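Local coordinates for protein esterase (Sinorhizobium meliloti 1021, PDB 4TX1) that probably hydrolyses acetyl esters of carbohydrates and aryl esters, as a member of the SGNH family of GDSL-like hydrolases, at residues Ile141-Pro146 and Pro173-Leu178. Numbering follows the deposited sequence.
Sequences ILIVSP and PLYRDL
Y175 meets the C-terminal end of strand 140-145 along one side of its ring: CD2 lies 3.6 Å from CG2 of I143 and 3.6 Å from CA of S145. Both approaches are oblique to the ring, whereas the carbonyl O of V144 sits at its edge, in plane, 3.8 Å from CE2 of Y175. P146 extends the row, its CD 4.0 Å from CE2 of Y175. I143 has CG1 beside its backbone N (chi1 -62°), which leaves CG2 anti to N and turned to Y175, while CG1 carries CD1 toward L178. Packing is looser there, CD1 of I143 and CD2 of L178 being 4.2 Å apart, although both residues are buried; R176 and D177 mark the solvent side. Y175 OH bonds to the carbonyl O of L99, and S145 OG to D188. Replacing Y175 by alanine would probably open a gap beside I143 and S145 and leave the L99 carbonyl without this donor. The axes of 141-145 and 173-178 run nearly antiparallel (169°), 8.2 Å apart at closest approach. I143 points toward helix 171-182, which helix 112-127 flanks through A115 and I119 on Y175; V144 points away, to L215 of helix 205-223, giving the three-layer alpha/beta/alpha sandwich of SGNH hydrolases.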
# COMPACT_ATOMS: atom_id res chain seq x y z
N ILE A 141 -13.65 -13.43 22.68
CA ILE A 141 -12.45 -13.86 21.92
C ILE A 141 -11.80 -15.07 22.57
O ILE A 141 -11.52 -15.07 23.80
CB ILE A 141 -11.45 -12.70 21.88
CG1 ILE A 141 -12.04 -11.48 21.16
CG2 ILE A 141 -10.21 -13.10 21.05
CD1 ILE A 141 -11.14 -10.23 21.23
N LEU A 142 -11.54 -16.08 21.77
CA LEU A 142 -10.84 -17.30 22.17
C LEU A 142 -9.50 -17.38 21.44
O LEU A 142 -9.52 -17.51 20.18
CB LEU A 142 -11.66 -18.49 21.84
CG LEU A 142 -11.42 -19.86 22.42
CD1 LEU A 142 -12.03 -21.08 21.76
CD2 LEU A 142 -10.42 -19.99 23.60
N ILE A 143 -8.42 -17.44 22.20
CA ILE A 143 -7.07 -17.58 21.68
C ILE A 143 -6.71 -19.07 21.75
O ILE A 143 -6.65 -19.66 22.82
CB ILE A 143 -6.04 -16.77 22.42
CG1 ILE A 143 -6.41 -15.29 22.28
CG2 ILE A 143 -4.62 -17.05 21.93
CD1 ILE A 143 -5.68 -14.32 23.18
N VAL A 144 -6.42 -19.66 20.60
CA VAL A 144 -6.01 -21.06 20.56
C VAL A 144 -4.55 -21.17 20.15
O VAL A 144 -4.08 -20.64 19.08
CB VAL A 144 -6.91 -21.87 19.64
CG1 VAL A 144 -6.48 -23.34 19.69
CG2 VAL A 144 -8.39 -21.69 19.93
N SER A 145 -3.72 -21.82 20.98
CA SER A 145 -2.34 -22.04 20.63
C SER A 145 -2.36 -23.28 19.66
O SER A 145 -3.05 -24.31 19.93
CB SER A 145 -1.37 -22.24 21.80
OG SER A 145 -1.91 -23.33 22.57
N PRO A 146 -1.68 -23.17 18.50
CA PRO A 146 -1.78 -24.25 17.55
C PRO A 146 -0.91 -25.44 18.11
O PRO A 146 0.03 -25.25 18.90
CB PRO A 146 -1.09 -23.70 16.28
CG PRO A 146 -0.15 -22.64 16.82
CD PRO A 146 -0.93 -22.01 17.98
N PRO A 173 2.10 -21.36 26.67
CA PRO A 173 2.15 -20.59 27.94
C PRO A 173 2.04 -19.05 27.70
O PRO A 173 1.34 -18.35 28.46
CB PRO A 173 3.48 -20.98 28.56
CG PRO A 173 4.28 -21.71 27.53
CD PRO A 173 3.28 -22.23 26.50
N LEU A 174 2.69 -18.56 26.63
CA LEU A 174 2.61 -17.15 26.25
C LEU A 174 1.19 -16.78 25.87
O LEU A 174 0.72 -15.71 26.28
CB LEU A 174 3.58 -16.85 25.13
CG LEU A 174 5.07 -16.86 25.40
CD1 LEU A 174 5.84 -16.52 24.12
CD2 LEU A 174 5.38 -15.92 26.56
N TYR A 175 0.49 -17.61 25.07
CA TYR A 175 -0.87 -17.29 24.67
C TYR A 175 -1.81 -17.32 25.89
O TYR A 175 -2.72 -16.54 26.01
CB TYR A 175 -1.42 -18.25 23.61
CG TYR A 175 -0.91 -18.00 22.20
CD1 TYR A 175 0.21 -17.27 21.94
CD2 TYR A 175 -1.52 -18.62 21.12
CE1 TYR A 175 0.68 -17.08 20.59
CE2 TYR A 175 -1.10 -18.43 19.81
CZ TYR A 175 -0.00 -17.66 19.53
OH TYR A 175 0.57 -17.48 18.26
N ARG A 176 -1.59 -18.32 26.78
CA ARG A 176 -2.43 -18.41 27.96
C ARG A 176 -2.28 -17.16 28.84
O ARG A 176 -3.28 -16.63 29.33
CB ARG A 176 -2.04 -19.66 28.79
CG ARG A 176 -2.89 -19.87 30.08
CD ARG A 176 -2.38 -21.05 30.92
NE ARG A 176 -2.39 -22.31 30.20
CZ ARG A 176 -1.32 -22.99 29.76
NH1 ARG A 176 -0.06 -22.61 30.02
NH2 ARG A 176 -1.52 -24.13 29.08
N ASP A 177 -1.04 -16.72 29.03
CA ASP A 177 -0.68 -15.48 29.80
C ASP A 177 -1.36 -14.27 29.15
O ASP A 177 -2.00 -13.47 29.80
CB ASP A 177 0.78 -15.24 29.87
CG ASP A 177 1.53 -16.21 30.79
OD1 ASP A 177 0.93 -16.98 31.52
OD2 ASP A 177 2.76 -16.19 30.67
N LEU A 178 -1.29 -14.17 27.82
CA LEU A 178 -2.00 -13.08 27.09
C LEU A 178 -3.48 -13.06 27.27
O LEU A 178 -4.09 -11.99 27.48
CB LEU A 178 -1.57 -13.10 25.57
CG LEU A 178 -2.09 -11.90 24.78
CD1 LEU A 178 -1.36 -10.61 25.11
CD2 LEU A 178 -2.08 -12.16 23.21